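N-terminus Plasma serine protease inhibitor (PDB 3DY0) inhibits serine proteases in blood plasma and other body fluids in a heparin-dependent manner, binding them irreversibly through its reactive centre loop. Local coordinates at residues F122-R127 and M133-D138; L40-L45 and V161-Y166. All coordinates share one frame; numbering follows the deposited sequence.

Interaction 1: residues F122-R127 and M133-D138; sequences FPTNFR and MKQIND
Q135 reaches out from the helix fully extended, CG anti to the backbone N (chi1 168°), which carries its amide to P123 O and the T124 hydroxyl. The amide is used at both ends. Q135 NE2 donates to P123 O at 3.1 Å, the N-H pointing almost straight at the oxygen (176°) and the acceptor lying in the plane of the amide. Q135 OE1 accepts from T124 OG1 at 2.9 Å, the hydroxyl standing above the plane of the amide carbonyl. A water that accepts from N125 N also donates to Q135 OE1, at 2.8 Å, giving that oxygen a second hydrogen bond. Two bonds from opposite ends of one amide fix its flip, a task for which glutamine has both the length and the paired donor and acceptor.

T124 is equally double-sided. While OG1 serves the glutamine, its methyl CG2 lies 3.7 Å above the F126 ring, over the centre of one face, so a threonine can bridge the polar and apolar halves of the contact. The I136 side chain crosses F126 at about a right angle, its terminal methyl CD1 coming 4.0 Å from CE1 of the ring. Beyond P123 the chain turns at N125, whose OD1 accepts from R127 N in an Asx turn.

Strand 120-123 runs parallel to strand 90-99 at the sheet margin, and helix 129-143 packs against the sheet; F98 of strand 90-99 touches T124, Q135 and I136, and I162 of strand 159-172 touches both F126 and I136.

Interaction 2: residues L40-L45 and V161-Y166; sequences LAMLSL and VIMVNY
M42 and M163 carry most of this contact, one thioether projecting from the helix and the other rising from the sheet to meet it. Segment 40-45 belongs to helix 33-45, and its A41 is turned to helices 65-81 and 107-117. At M42 the helix faces the strand. M163 SD settles 3.6 Å from M42 CB, near the root of the side chain, while the far methyl of the helix residue folds back over its partner: M42 CE lies 3.9 Å from M163 SD and 4.0 Å from M163 CG. Both chains bend at their last torsion, chi3 being -63° in M42 and 67° in M163, and they cross obliquely, with the M42 methyl against the M163 sulfur and CG. Unbranched and flexible, methionine suits such a fit between a curved helix surface and a sheet. The same M42 CE also reaches N165 CB at 4.3 Å, touching only the aliphatic part of the asparagine.

L43 comes next and adds a smaller share, its CB 4.2 Å from M163 CE, which also lies 3.9 Å from L43 N. No hydrogen bond crosses between the segments. S44 then turns back on its own helix, its OG donating to A41 O at 2.7 Å, a bond that gives the buried hydroxyl a partner within its own helix.

The axes of segments 40-45 and 161-166 come within 9.9 Å, their N-to-C directions 146° apart. N165 has its amide held elsewhere, by S35 near the start of helix 33-45 and by N95 of strand 90-99. Strand 159-172 lies between strands 90-99 and 323-335, antiparallel to both, while M113 of helix 107-117 packs on M42 and M163 together.

In the fold
Strand 159-172 joins the two contacts, whose centres lie 16 Å apart. Interaction 2 uses the face of the strand that bears M163 and N165, toward helix 33-45; residues pointing the other way, I162 and V164, meet helix 129-143 and the loop of interaction 1. I162 CD1 packs 3.5 Å from F126 CE1 and 3.6 Å from I136 CD1, and V164 CG2 lies 4.0 Å from I136 CG2. The large serpin sheet is thus covered on both sides here. Strand 323-335 pairs antiparallel with both 159-172 and 307-319, a position consistent with the cleaved reactive centre loop inserted as an extra strand of the sheet. Along the chain, interaction 1 falls within the loop that interaction 2 closes.

Interaction 1: residues F122-R127 and M133-D138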
ATOM      1  N   PHE A 122      -1.798 -17.167 -15.831  1.00 22.54           N
ATOM      2  CA  PHE A 122      -2.902 -18.114 -15.801  1.00 21.87           C
ATOM      3  C   PHE A 122      -4.000 -17.816 -16.810  1.00 19.69           C
ATOM      4  O   PHE A 122      -4.405 -16.670 -16.990  1.00 21.79           O
ATOM      5  CB  PHE A 122      -3.521 -18.144 -14.402  1.00 21.47           C
ATOM      6  CG  PHE A 122      -2.524 -18.338 -13.300  1.00 23.28           C
ATOM      7  CD1 PHE A 122      -1.771 -19.505 -13.223  1.00 24.82           C
ATOM      8  CD2 PHE A 122      -2.339 -17.356 -12.333  1.00 24.27           C
ATOM      9  CE1 PHE A 122      -0.847 -19.691 -12.196  1.00 26.40           C
ATOM     10  CE2 PHE A 122      -1.420 -17.532 -11.302  1.00 25.79           C
ATOM     11  CZ  PHE A 122      -0.671 -18.703 -11.233  1.00 26.39           C
ATOM     12  N   PRO A 123      -4.487 -18.858 -17.500  1.00 17.92           N
ATOM     13  CA  PRO A 123      -5.556 -18.682 -18.486  1.00 18.20           C
ATOM     14  C   PRO A 123      -6.857 -18.419 -17.729  1.00 16.58           C
ATOM     15  O   PRO A 123      -7.088 -19.011 -16.678  1.00 18.24           O
ATOM     16  CB  PRO A 123      -5.577 -20.027 -19.211  1.00 17.47           C
ATOM     17  CG  PRO A 123      -4.147 -20.497 -19.092  1.00 20.25           C
ATOM     18  CD  PRO A 123      -3.837 -20.169 -17.658  1.00 17.78           C
ATOM     19  N   THR A 124      -7.692 -17.531 -18.256  1.00 17.48           N
ATOM     20  CA  THR A 124      -8.959 -17.200 -17.609  1.00 18.45           C
ATOM     21  C   THR A 124     -10.075 -16.996 -18.623  1.00 18.66           C
ATOM     22  O   THR A 124      -9.884 -16.343 -19.648  1.00 20.34           O
ATOM     23  CB  THR A 124      -8.833 -15.907 -16.766  1.00 18.12           C
ATOM     24  OG1 THR A 124      -7.883 -16.112 -15.714  1.00 19.42           O
ATOM     25  CG2 THR A 124     -10.181 -15.522 -16.163  1.00 18.22           C
ATOM     26  N   ASN A 125     -11.242 -17.564 -18.336  1.00 19.99           N
ATOM     27  CA  ASN A 125     -12.388 -17.402 -19.217  1.00 19.96           C
ATOM     28  C   ASN A 125     -13.235 -16.260 -18.673  1.00 19.04           C
ATOM     29  O   ASN A 125     -14.117 -16.471 -17.840  1.00 18.66           O
ATOM     30  CB  ASN A 125     -13.215 -18.688 -19.276  1.00 21.09           C
ATOM     31  CG  ASN A 125     -14.543 -18.484 -19.970  1.00 21.38           C
ATOM     32  OD1 ASN A 125     -14.656 -17.660 -20.877  1.00 23.20           O
ATOM     33  ND2 ASN A 125     -15.555 -19.239 -19.554  1.00 25.59           N
ATOM     34  N   PHE A 126     -12.951 -15.050 -19.145  1.00 19.10           N
ATOM     35  CA  PHE A 126     -13.657 -13.862 -18.691  1.00 19.76           C
ATOM     36  C   PHE A 126     -15.108 -13.755 -19.139  1.00 20.44           C
ATOM     37  O   PHE A 126     -15.839 -12.887 -18.664  1.00 21.61           O
ATOM     38  CB  PHE A 126     -12.882 -12.607 -19.099  1.00 20.30           C
ATOM     39  CG  PHE A 126     -11.695 -12.319 -18.217  1.00 19.30           C
ATOM     40  CD1 PHE A 126     -11.881 -11.926 -16.894  1.00 18.10           C
ATOM     41  CD2 PHE A 126     -10.399 -12.458 -18.696  1.00 19.06           C
ATOM     42  CE1 PHE A 126     -10.789 -11.673 -16.061  1.00 17.76           C
ATOM     43  CE2 PHE A 126      -9.296 -12.207 -17.871  1.00 18.08           C
ATOM     44  CZ  PHE A 126      -9.497 -11.815 -16.549  1.00 16.44           C
ATOM     45  N   ARG A 127     -15.530 -14.627 -20.050  1.00 20.94           N
ATOM     46  CA  ARG A 127     -16.919 -14.607 -20.496  1.00 21.25           C
ATOM     47  C   ARG A 127     -17.751 -15.097 -19.320  1.00 21.26           C
ATOM     48  O   ARG A 127     -18.928 -14.756 -19.181  1.00 23.32           O
ATOM     49  CB  ARG A 127     -17.117 -15.534 -21.696  1.00 21.06           C
ATOM     50  CG  ARG A 127     -16.389 -15.083 -22.945  1.00 23.82           C
ATOM     51  N   MET A 133     -14.117 -14.236 -11.398  1.00 16.07           N
ATOM     52  CA  MET A 133     -13.980 -13.609 -10.091  1.00 15.28           C
ATOM     53  C   MET A 133     -13.578 -14.629  -9.040  1.00 15.54           C
ATOM     54  O   MET A 133     -12.742 -14.349  -8.182  1.00 13.60           O
ATOM     55  CB  MET A 133     -15.286 -12.928  -9.666  1.00 16.58           C
ATOM     56  CG  MET A 133     -15.576 -11.621 -10.380  1.00 17.16           C
ATOM     57  SD  MET A 133     -16.874 -10.669  -9.556  1.00 19.45           S
ATOM     58  CE  MET A 133     -18.327 -11.565 -10.137  1.00 18.63           C
ATOM     59  N   LYS A 134     -14.170 -15.819  -9.098  1.00 14.02           N
ATOM     60  CA  LYS A 134     -13.837 -16.848  -8.129  1.00 15.57           C
ATOM     61  C   LYS A 134     -12.376 -17.263  -8.265  1.00 15.49           C
ATOM     62  O   LYS A 134     -11.659 -17.379  -7.272  1.00 15.52           O
ATOM     63  CB  LYS A 134     -14.742 -18.070  -8.310  1.00 17.98           C
ATOM     64  CG  LYS A 134     -14.449 -19.192  -7.327  1.00 20.65           C
ATOM     65  CD  LYS A 134     -15.412 -20.351  -7.512  1.00 23.17           C
ATOM     66  CE  LYS A 134     -15.110 -21.477  -6.542  1.00 26.73           C
ATOM     67  NZ  LYS A 134     -13.734 -22.011  -6.735  1.00 28.86           N
ATOM     68  N   GLN A 135     -11.937 -17.478  -9.499  1.00 14.20           N
ATOM     69  CA  GLN A 135     -10.560 -17.881  -9.754  1.00 13.35           C
ATOM     70  C   GLN A 135      -9.566 -16.850  -9.222  1.00 13.01           C
ATOM     71  O   GLN A 135      -8.641 -17.186  -8.478  1.00 14.06           O
ATOM     72  CB  GLN A 135     -10.342 -18.073 -11.258  1.00 15.09           C
ATOM     73  CG  GLN A 135      -8.882 -18.215 -11.658  1.00 17.03           C
ATOM     74  CD  GLN A 135      -8.691 -18.286 -13.161  1.00 19.75           C
ATOM     75  OE1 GLN A 135      -9.487 -17.739 -13.926  1.00 22.16           O
ATOM     76  NE2 GLN A 135      -7.623 -18.944 -13.590  1.00 19.59           N
ATOM     77  N   ILE A 136      -9.769 -15.593  -9.593  1.00 13.01           N
ATOM     78  CA  ILE A 136      -8.864 -14.532  -9.167  1.00 12.57           C
ATOM     79  C   ILE A 136      -8.991 -14.196  -7.687  1.00 12.66           C
ATOM     80  O   ILE A 136      -7.978 -14.034  -7.004  1.00 12.99           O
ATOM     81  CB  ILE A 136      -9.071 -13.270 -10.024  1.00 12.83           C
ATOM     82  CG1 ILE A 136      -8.784 -13.609 -11.493  1.00 14.20           C
ATOM     83  CG2 ILE A 136      -8.131 -12.156  -9.559  1.00 13.58           C
ATOM     84  CD1 ILE A 136      -9.141 -12.513 -12.473  1.00 16.40           C
ATOM     85  N   ASN A 137     -10.218 -14.102  -7.180  1.00 13.00           N
ATOM     86  CA  ASN A 137     -10.399 -13.795  -5.764  1.00 13.92           C
ATOM     87  C   ASN A 137      -9.844 -14.904  -4.878  1.00 14.58           C
ATOM     88  O   ASN A 137      -9.298 -14.628  -3.811  1.00 14.22           O
ATOM     89  CB  ASN A 137     -11.874 -13.550  -5.431  1.00 14.41           C
ATOM     90  CG  ASN A 137     -12.375 -12.214  -5.949  1.00 14.63           C
ATOM     91  OD1 ASN A 137     -11.587 -11.311  -6.221  1.00 15.23           O
ATOM     92  ND2 ASN A 137     -13.692 -12.075  -6.068  1.00 14.42           N
ATOM     93  N   ASP A 138      -9.987 -16.158  -5.307  1.00 14.01           N
ATOM     94  CA  ASP A 138      -9.455 -17.269  -4.525  1.00 15.09           C
ATOM     95  C   ASP A 138      -7.931 -17.201  -4.501  1.00 13.32           C
ATOM     96  O   ASP A 138      -7.304 -17.512  -3.488  1.00 15.47           O
ATOM     97  CB  ASP A 138      -9.881 -18.621  -5.110  1.00 17.04           C
ATOM     98  CG  ASP A 138     -11.322 -18.977  -4.787  1.00 19.47           C
ATOM     99  OD1 ASP A 138     -11.913 -18.345  -3.886  1.00 19.69           O
ATOM    100  OD2 ASP A 138     -11.860 -19.905  -5.429  1.00 20.11           O
TER
HETATM  101  O   HOH W   1     -11.462 -18.895 -15.552  1.00 22.58           O

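Interaction 2: residues L40-L45 and V161-Y166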
ATOM      1  N   LEU A  40       1.961  -0.122 -11.106  1.00  8.55           N
ATOM      2  CA  LEU A  40       2.151   0.921 -12.106  1.00  7.04           C
ATOM      3  C   LEU A  40       3.427   0.667 -12.913  1.00  8.12           C
ATOM      4  O   LEU A  40       3.469   0.917 -14.121  1.00  8.78           O
ATOM      5  CB  LEU A  40       2.208   2.293 -11.427  1.00  7.24           C
ATOM      6  CG  LEU A  40       0.846   2.850 -11.007  1.00  7.60           C
ATOM      7  CD1 LEU A  40       1.043   4.098 -10.161  1.00  8.50           C
ATOM      8  CD2 LEU A  40       0.019   3.177 -12.250  1.00  8.54           C
ATOM      9  N   ALA A  41       4.470   0.175 -12.247  1.00  8.87           N
ATOM     10  CA  ALA A  41       5.720  -0.126 -12.933  1.00  8.12           C
ATOM     11  C   ALA A  41       5.490  -1.241 -13.960  1.00  8.94           C
ATOM     12  O   ALA A  41       5.984  -1.173 -15.084  1.00  9.31           O
ATOM     13  CB  ALA A  41       6.781  -0.549 -11.925  1.00  8.87           C
ATOM     14  N   MET A  42       4.746  -2.273 -13.574  1.00  8.35           N
ATOM     15  CA  MET A  42       4.455  -3.364 -14.498  1.00  8.14           C
ATOM     16  C   MET A  42       3.614  -2.841 -15.657  1.00  9.48           C
ATOM     17  O   MET A  42       3.830  -3.205 -16.816  1.00  9.24           O
ATOM     18  CB  MET A  42       3.709  -4.493 -13.778  1.00  8.30           C
ATOM     19  CG  MET A  42       4.574  -5.232 -12.767  1.00  8.19           C
ATOM     20  SD  MET A  42       3.780  -6.697 -12.075  1.00 10.72           S
ATOM     21  CE  MET A  42       2.361  -5.940 -11.228  1.00  8.22           C
ATOM     22  N   LEU A  43       2.654  -1.983 -15.339  1.00  9.44           N
ATOM     23  CA  LEU A  43       1.788  -1.411 -16.360  1.00 10.72           C
ATOM     24  C   LEU A  43       2.614  -0.629 -17.383  1.00 11.24           C
ATOM     25  O   LEU A  43       2.328  -0.674 -18.581  1.00 12.33           O
ATOM     26  CB  LEU A  43       0.742  -0.497 -15.710  1.00 11.67           C
ATOM     27  CG  LEU A  43      -0.276   0.191 -16.624  1.00 11.26           C
ATOM     28  CD1 LEU A  43      -1.043  -0.852 -17.436  1.00 12.53           C
ATOM     29  CD2 LEU A  43      -1.237   1.014 -15.776  1.00 12.17           C
ATOM     30  N   SER A  44       3.651   0.067 -16.921  1.00 11.86           N
ATOM     31  CA  SER A  44       4.490   0.849 -17.827  1.00 11.51           C
ATOM     32  C   SER A  44       5.242  -0.023 -18.831  1.00 13.47           C
ATOM     33  O   SER A  44       5.631   0.454 -19.897  1.00 12.50           O
ATOM     34  CB  SER A  44       5.489   1.718 -17.045  1.00 11.90           C
ATOM     35  OG  SER A  44       6.601   0.973 -16.567  1.00 11.67           O
ATOM     36  N   LEU A  45       5.436  -1.298 -18.506  1.00 12.93           N
ATOM     37  CA  LEU A  45       6.152  -2.197 -19.407  1.00 15.16           C
ATOM     38  C   LEU A  45       5.490  -2.285 -20.774  1.00 17.62           C
ATOM     39  O   LEU A  45       6.168  -2.440 -21.793  1.00 20.26           O
ATOM     40  CB  LEU A  45       6.245  -3.600 -18.808  1.00 14.11           C
ATOM     41  CG  LEU A  45       7.198  -3.788 -17.624  1.00 12.18           C
ATOM     42  CD1 LEU A  45       7.044  -5.207 -17.083  1.00 12.75           C
ATOM     43  CD2 LEU A  45       8.640  -3.527 -18.064  1.00 13.93           C
ATOM     44  N   VAL A 161      -7.998  -9.033 -19.560  1.00 16.35           N
ATOM     45  CA  VAL A 161      -6.787  -9.283 -18.793  1.00 15.04           C
ATOM     46  C   VAL A 161      -6.887  -8.589 -17.445  1.00 13.13           C
ATOM     47  O   VAL A 161      -7.401  -7.478 -17.353  1.00 12.31           O
ATOM     48  CB  VAL A 161      -5.520  -8.705 -19.486  1.00 14.48           C
ATOM     49  CG1 VAL A 161      -4.283  -9.000 -18.638  1.00 14.88           C
ATOM     50  CG2 VAL A 161      -5.363  -9.283 -20.889  1.00 16.96           C
ATOM     51  N   ILE A 162      -6.415  -9.256 -16.403  1.00 13.41           N
ATOM     52  CA  ILE A 162      -6.380  -8.647 -15.080  1.00 10.67           C
ATOM     53  C   ILE A 162      -5.002  -8.938 -14.519  1.00 10.79           C
ATOM     54  O   ILE A 162      -4.586 -10.096 -14.414  1.00 10.71           O
ATOM     55  CB  ILE A 162      -7.461  -9.203 -14.122  1.00 11.87           C
ATOM     56  CG1 ILE A 162      -8.852  -8.818 -14.640  1.00 12.14           C
ATOM     57  CG2 ILE A 162      -7.249  -8.621 -12.714  1.00 12.34           C
ATOM     58  CD1 ILE A 162      -9.999  -9.191 -13.707  1.00 13.49           C
ATOM     59  N   MET A 163      -4.282  -7.870 -14.189  1.00 10.10           N
ATOM     60  CA  MET A 163      -2.940  -7.983 -13.636  1.00 10.31           C
ATOM     61  C   MET A 163      -3.067  -7.804 -12.138  1.00  9.41           C
ATOM     62  O   MET A 163      -3.657  -6.828 -11.675  1.00  9.42           O
ATOM     63  CB  MET A 163      -2.042  -6.901 -14.232  1.00  9.87           C
ATOM     64  CG  MET A 163      -0.625  -6.909 -13.698  1.00 10.99           C
ATOM     65  SD  MET A 163       0.398  -5.765 -14.635  1.00 12.21           S
ATOM     66  CE  MET A 163      -0.344  -4.201 -14.161  1.00 12.95           C
ATOM     67  N   VAL A 164      -2.516  -8.749 -11.390  1.00  9.46           N
ATOM     68  CA  VAL A 164      -2.611  -8.713  -9.938  1.00  9.32           C
ATOM     69  C   VAL A 164      -1.286  -8.626  -9.206  1.00 10.10           C
ATOM     70  O   VAL A 164      -0.306  -9.266  -9.584  1.00  9.37           O
ATOM     71  CB  VAL A 164      -3.334  -9.983  -9.416  1.00 11.39           C
ATOM     72  CG1 VAL A 164      -3.319 -10.019  -7.884  1.00 11.02           C
ATOM     73  CG2 VAL A 164      -4.757 -10.029  -9.952  1.00 11.90           C
ATOM     74  N   ASN A 165      -1.265  -7.795  -8.171  1.00  9.29           N
ATOM     75  CA  ASN A 165      -0.109  -7.709  -7.294  1.00  8.62           C
ATOM     76  C   ASN A 165      -0.684  -7.923  -5.909  1.00  8.04           C
ATOM     77  O   ASN A 165      -1.784  -7.460  -5.608  1.00  8.62           O
ATOM     78  CB  ASN A 165       0.589  -6.350  -7.307  1.00  9.56           C
ATOM     79  CG  ASN A 165       1.584  -6.216  -6.153  1.00  8.96           C
ATOM     80  OD1 ASN A 165       1.224  -5.799  -5.053  1.00  9.75           O
ATOM     81  ND2 ASN A 165       2.828  -6.612  -6.393  1.00  8.78           N
ATOM     82  N   TYR A 166       0.047  -8.648  -5.078  1.00  7.48           N
ATOM     83  CA  TYR A 166      -0.396  -8.887  -3.713  1.00  8.50           C
ATOM     84  C   TYR A 166       0.791  -8.728  -2.791  1.00  8.06           C
ATOM     85  O   TYR A 166       1.942  -8.888  -3.202  1.00  9.38           O
ATOM     86  CB  TYR A 166      -0.961 -10.304  -3.562  1.00 10.34           C
ATOM     87  CG  TYR A 166       0.065 -11.396  -3.773  1.00 12.39           C
ATOM     88  CD1 TYR A 166       0.947 -11.762  -2.756  1.00 14.47           C
ATOM     89  CD2 TYR A 166       0.187 -12.027  -5.009  1.00 13.16           C
ATOM     90  CE1 TYR A 166       1.929 -12.726  -2.967  1.00 15.01           C
ATOM     91  CE2 TYR A 166       1.162 -12.990  -5.229  1.00 13.43           C
ATOM     92  CZ  TYR A 166       2.029 -13.333  -4.207  1.00 15.46           C
ATOM     93  OH  TYR A 166       3.007 -14.274  -4.432  1.00 17.15           O
TER